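Local structure of hexokinase (Schistosoma mansoni, 1BDG) at residues Glu121-Phe126 / Leu187-Val192; Phe137-Thr142 / Glu176-Glu181. The protein catalyses the transfer of a phosphate from ATP to glucose and other hexoses, the first step of glycolysis, giving hexose 6-phosphate and ADP. All blocks are in the same frame, centred on the assembly; numbering follows the deposited sequence.

Contact 1 of 2, residues Glu121-Phe126 / Leu187-Val192; sequences ETLADF and LNVKCV
L187 meets the helical residue A124 through one branch of its side chain, with L187 CD1 lying 4.0 Å from A124 CB, the closest of the side-chain pairs here. The same methyl also faces L123, whose CD2 is 4.5 Å from L187 CD1 and equally 4.5 Å from V189 CG2. L123 CD2 approaches both residues from the helix side, and both approaches are loose. With CG anti to the carbonyl carbon (chi1 -66°) and CD1 anti to CA (chi2 165°), the L187 side chain is extended toward the helix. No hydrogen bond crosses; the side-chain contacts are apolar, and the two segments bury 134 Å² in all, both sides summed. The contact is an example of helix-on-sheet packing in an alpha/beta domain: helix 112-129 lies on one face of the five-stranded sheet of the small subdomain, a region of the actin-like ATPase fold, and strand 189-195 is an edge of that sheet. Further out, L123 and V189 both rest on L139 of the adjoining strand 137-143. T122 and F126 lie against strands 80-87 and 95-101, while D125 forms a salt bridge with R99. Just before the strand, N188 centres an inverse gamma turn.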
loop_
_atom_site.group_PDB
_atom_site.type_symbol
_atom_site.label_atom_id
_atom_site.label_comp_id
_atom_site.label_asym_id
_atom_site.label_seq_id
_atom_site.Cartn_x
_atom_site.Cartn_y
_atom_site.Cartn_z
ATOM N N GLU A 121 -9.757 8.269 21.799
ATOM C CA GLU A 121 -9.549 7.574 23.081
ATOM C C GLU A 121 -8.040 7.345 23.247
ATOM O O GLU A 121 -7.435 7.784 24.222
ATOM C CB GLU A 121 -10.281 6.214 23.053
ATOM C CG GLU A 121 -10.509 5.494 24.415
ATOM C CD GLU A 121 -9.320 4.638 24.921
ATOM O OE1 GLU A 121 -8.433 5.214 25.609
ATOM O OE2 GLU A 121 -9.300 3.390 24.673
ATOM N N THR A 122 -7.450 6.742 22.216
ATOM C CA THR A 122 -6.027 6.419 22.137
ATOM C C THR A 122 -5.080 7.625 22.213
ATOM O O THR A 122 -4.232 7.696 23.109
ATOM C CB THR A 122 -5.760 5.618 20.859
ATOM O OG1 THR A 122 -5.790 4.213 21.153
ATOM C CG2 THR A 122 -4.440 5.999 20.242
ATOM N N LEU A 123 -5.193 8.553 21.262
ATOM C CA LEU A 123 -4.351 9.761 21.249
ATOM C C LEU A 123 -4.308 10.443 22.622
ATOM O O LEU A 123 -3.250 10.919 23.051
ATOM C CB LEU A 123 -4.879 10.758 20.209
ATOM C CG LEU A 123 -4.361 12.197 20.235
ATOM C CD1 LEU A 123 -2.874 12.226 19.914
ATOM C CD2 LEU A 123 -5.143 13.040 19.242
ATOM N N ALA A 124 -5.451 10.466 23.305
ATOM C CA ALA A 124 -5.547 11.097 24.620
ATOM C C ALA A 124 -4.555 10.469 25.591
ATOM O O ALA A 124 -3.812 11.185 26.291
ATOM C CB ALA A 124 -6.958 10.981 25.166
ATOM N N ASP A 125 -4.529 9.135 25.605
ATOM C CA ASP A 125 -3.624 8.379 26.478
ATOM C C ASP A 125 -2.202 8.911 26.275
ATOM O O ASP A 125 -1.557 9.362 27.210
ATOM C CB ASP A 125 -3.703 6.889 26.130
ATOM C CG ASP A 125 -2.966 6.011 27.121
ATOM O OD1 ASP A 125 -3.485 5.799 28.247
ATOM O OD2 ASP A 125 -1.866 5.530 26.763
ATOM N N PHE A 126 -1.780 8.953 25.021
ATOM C CA PHE A 126 -0.464 9.441 24.609
ATOM C C PHE A 126 -0.216 10.832 25.188
ATOM O O PHE A 126 0.809 11.075 25.830
ATOM C CB PHE A 126 -0.424 9.474 23.075
ATOM C CG PHE A 126 0.890 9.878 22.490
ATOM C CD1 PHE A 126 1.947 8.992 22.456
ATOM C CD2 PHE A 126 1.056 11.142 21.927
ATOM C CE1 PHE A 126 3.157 9.354 21.866
ATOM C CE2 PHE A 126 2.252 11.513 21.341
ATOM C CZ PHE A 126 3.312 10.616 21.308
ATOM N N LEU A 187 -9.868 17.480 23.851
ATOM C CA LEU A 187 -8.499 17.640 23.391
ATOM C C LEU A 187 -8.421 18.898 22.518
ATOM O O LEU A 187 -9.246 19.102 21.632
ATOM C CB LEU A 187 -8.070 16.388 22.631
ATOM C CG LEU A 187 -7.994 15.127 23.504
ATOM C CD1 LEU A 187 -7.922 13.867 22.639
ATOM C CD2 LEU A 187 -6.784 15.226 24.396
ATOM N N ASN A 188 -7.467 19.770 22.796
ATOM C CA ASN A 188 -7.334 20.988 22.014
ATOM C C ASN A 188 -6.619 20.748 20.676
ATOM O O ASN A 188 -5.457 21.159 20.499
ATOM C CB ASN A 188 -6.604 22.064 22.845
ATOM N N VAL A 189 -7.294 20.096 19.731
ATOM C CA VAL A 189 -6.682 19.842 18.418
ATOM C C VAL A 189 -7.215 20.814 17.381
ATOM O O VAL A 189 -8.247 20.555 16.735
ATOM C CB VAL A 189 -6.903 18.384 17.934
ATOM C CG1 VAL A 189 -6.367 18.220 16.480
ATOM C CG2 VAL A 189 -6.188 17.392 18.902
ATOM N N LYS A 190 -6.489 21.919 17.220
ATOM C CA LYS A 190 -6.844 23.015 16.317
ATOM C C LYS A 190 -7.180 22.694 14.859
ATOM O O LYS A 190 -8.248 23.039 14.375
ATOM C CB LYS A 190 -5.753 24.112 16.379
ATOM N N CYS A 191 -6.219 22.133 14.146
ATOM C CA CYS A 191 -6.388 21.814 12.731
ATOM C C CYS A 191 -6.174 20.323 12.486
ATOM O O CYS A 191 -5.815 19.561 13.399
ATOM C CB CYS A 191 -5.381 22.627 11.897
ATOM S SG CYS A 191 -5.318 22.344 10.062
ATOM N N VAL A 192 -6.471 19.897 11.268
ATOM C CA VAL A 192 -6.312 18.519 10.856
ATOM C C VAL A 192 -6.142 18.613 9.355
ATOM O O VAL A 192 -6.951 19.242 8.664
ATOM C CB VAL A 192 -7.549 17.653 11.184
ATOM C CG1 VAL A 192 -7.439 16.304 10.517
ATOM C CG2 VAL A 192 -7.664 17.449 12.682
#

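Contact 2 of 2, residues Phe137-Thr142 / Glu176-Glu181; sequences FDLGFT and ELLQTE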
loop_
_atom_site.group_PDB
_atom_site.type_symbol
_atom_site.label_atom_id
_atom_site.label_comp_id
_atom_site.label_asym_id
_atom_site.label_seq_id
_atom_site.Cartn_x
_atom_site.Cartn_y
_atom_site.Cartn_z
ATOM N N PHE A 137 -2.521 21.862 19.649
ATOM C CA PHE A 137 -1.736 21.312 18.538
ATOM C C PHE A 137 -2.360 21.469 17.137
ATOM O O PHE A 137 -3.417 22.081 16.961
ATOM C CB PHE A 137 -1.528 19.813 18.769
ATOM C CG PHE A 137 -0.638 19.459 19.937
ATOM C CD1 PHE A 137 0.751 19.540 19.825
ATOM C CD2 PHE A 137 -1.183 18.904 21.095
ATOM C CE1 PHE A 137 1.584 19.066 20.840
ATOM C CE2 PHE A 137 -0.353 18.425 22.121
ATOM C CZ PHE A 137 1.029 18.505 21.992
ATOM N N ASP A 138 -1.698 20.878 16.148
ATOM C CA ASP A 138 -2.164 20.860 14.756
ATOM C C ASP A 138 -1.842 19.447 14.322
ATOM O O ASP A 138 -0.671 19.086 14.217
ATOM C CB ASP A 138 -1.392 21.845 13.868
ATOM C CG ASP A 138 -2.071 23.200 13.754
ATOM O OD1 ASP A 138 -3.213 23.356 14.255
ATOM O OD2 ASP A 138 -1.443 24.108 13.167
ATOM N N LEU A 139 -2.871 18.652 14.076
ATOM C CA LEU A 139 -2.674 17.262 13.718
ATOM C C LEU A 139 -2.645 16.993 12.218
ATOM O O LEU A 139 -3.382 17.605 11.457
ATOM C CB LEU A 139 -3.741 16.422 14.431
ATOM C CG LEU A 139 -3.954 14.918 14.294
ATOM C CD1 LEU A 139 -4.571 14.400 15.581
ATOM C CD2 LEU A 139 -4.869 14.589 13.126
ATOM N N GLY A 140 -1.697 16.164 11.796
ATOM C CA GLY A 140 -1.591 15.775 10.409
ATOM C C GLY A 140 -2.154 14.366 10.384
ATOM O O GLY A 140 -1.606 13.474 11.028
ATOM N N PHE A 141 -3.266 14.164 9.684
ATOM C CA PHE A 141 -3.918 12.862 9.601
ATOM C C PHE A 141 -3.554 12.084 8.329
ATOM O O PHE A 141 -3.974 12.440 7.226
ATOM C CB PHE A 141 -5.433 13.065 9.687
ATOM C CG PHE A 141 -6.227 11.816 9.980
ATOM C CD1 PHE A 141 -5.644 10.704 10.584
ATOM C CD2 PHE A 141 -7.588 11.770 9.676
ATOM C CE1 PHE A 141 -6.415 9.574 10.877
ATOM C CE2 PHE A 141 -8.355 10.653 9.964
ATOM C CZ PHE A 141 -7.775 9.559 10.561
ATOM N N THR A 142 -2.727 11.052 8.474
ATOM C CA THR A 142 -2.358 10.204 7.347
ATOM C C THR A 142 -3.452 9.164 7.258
ATOM O O THR A 142 -3.432 8.184 8.003
ATOM C CB THR A 142 -1.035 9.496 7.609
ATOM O OG1 THR A 142 0.024 10.450 7.540
ATOM C CG2 THR A 142 -0.793 8.394 6.607
ATOM N N GLU A 176 -13.718 15.909 9.765
ATOM C CA GLU A 176 -14.715 16.389 10.704
ATOM C C GLU A 176 -15.073 15.274 11.666
ATOM O O GLU A 176 -15.284 15.510 12.856
ATOM C CB GLU A 176 -15.954 16.922 9.977
ATOM C CG GLU A 176 -16.909 17.673 10.895
ATOM C CD GLU A 176 -17.974 18.468 10.132
ATOM O OE1 GLU A 176 -18.269 18.106 8.955
ATOM O OE2 GLU A 176 -18.505 19.462 10.721
ATOM N N LEU A 177 -15.096 14.048 11.165
ATOM C CA LEU A 177 -15.396 12.917 12.030
ATOM C C LEU A 177 -14.372 12.939 13.168
ATOM O O LEU A 177 -14.747 13.089 14.329
ATOM C CB LEU A 177 -15.347 11.593 11.255
ATOM C CG LEU A 177 -16.566 11.240 10.396
ATOM C CD1 LEU A 177 -16.390 9.885 9.744
ATOM C CD2 LEU A 177 -17.798 11.215 11.265
ATOM N N LEU A 178 -13.085 12.916 12.832
ATOM C CA LEU A 178 -12.049 12.929 13.856
ATOM C C LEU A 178 -12.170 14.155 14.743
ATOM O O LEU A 178 -12.169 14.047 15.966
ATOM C CB LEU A 178 -10.650 12.891 13.236
ATOM C CG LEU A 178 -9.558 12.712 14.300
ATOM C CD1 LEU A 178 -9.663 11.323 14.930
ATOM C CD2 LEU A 178 -8.201 12.920 13.687
ATOM N N GLN A 179 -12.289 15.321 14.123
ATOM C CA GLN A 179 -12.421 16.570 14.866
ATOM C C GLN A 179 -13.583 16.545 15.895
ATOM O O GLN A 179 -13.493 17.179 16.939
ATOM C CB GLN A 179 -12.597 17.724 13.892
ATOM C CG GLN A 179 -12.546 19.076 14.540
ATOM C CD GLN A 179 -11.174 19.396 15.069
ATOM O OE1 GLN A 179 -10.223 19.567 14.300
ATOM N NE2 GLN A 179 -11.056 19.492 16.394
ATOM N N THR A 180 -14.658 15.815 15.603
ATOM C CA THR A 180 -15.798 15.717 16.507
ATOM C C THR A 180 -15.387 14.912 17.730
ATOM O O THR A 180 -15.446 15.413 18.869
ATOM C CB THR A 180 -16.947 14.970 15.854
ATOM O OG1 THR A 180 -17.229 15.545 14.575
ATOM C CG2 THR A 180 -18.176 14.997 16.740
ATOM N N GLU A 181 -14.956 13.669 17.496
ATOM C CA GLU A 181 -14.529 12.780 18.573
ATOM C C GLU A 181 -13.405 13.412 19.410
ATOM O O GLU A 181 -13.404 13.288 20.636
ATOM C CB GLU A 181 -14.107 11.430 18.013
ATOM C CG GLU A 181 -15.165 10.772 17.117
ATOM C CD GLU A 181 -16.492 10.388 17.825
ATOM O OE1 GLU A 181 -16.486 9.878 18.977
ATOM O OE2 GLU A 181 -17.561 10.557 17.197
#
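L178 of helix 174-183 points its CD2 methyl at two strand residues at once. Toward L139 the approach is tip to tip, L139 CD2 lying 3.8 Å from L178 CD2. Over F141 the same methyl sits above the middle of the ring, with L178 CD2 4.3 Å from the F141 ring centroid and 11° off the ring normal, a CH-pi contact on the face. Both leucines hold CG anti to the backbone N (chi1 177° for L139, -172° for L178), which sends each side chain out across the gap between strand and helix. L139 and F141 alternate with G140 along the strand and so present the same face of the sheet to the helix. All three contacting residues are buried, and F116 and I119 of helix 112-129 also touch L178. The other side of the helix is looser: E176 and T180 are exposed there and make no contact with the strand. T180 instead turns back on its own helix, T180 OG1 donating to E176 O at 2.6 Å, while T180 N reaches that oxygen from the opposite face of its carbonyl plane. Across the interface, nonpolar packing with one methyl-ring contact implies cohesion by dispersion and solvent exclusion rather than by directional polar bonds.

In the fold
The centres of the two contacts are 8 Å apart, and contact 2 is nested within the loop closed by contact 1. Strands 137-143 and 189-195 are parallel neighbours in one sheet, and L139 touches L123 of helix 112-129 and L178 of helix 174-183, so the two helices lie on the same face of it. Probable hydrogen bonds also link the contacts: Q179 NE2 to V189 O at 3.0 Å and F137 N to N188 O at 3.1 Å. Contact 2 lies nearer the active site: the F141 side chain is about 4 Å from that of L75, a predicted ATP-binding residue, about 8 Å from that of substrate-binding S144, and about 12 Å from the bound glucose.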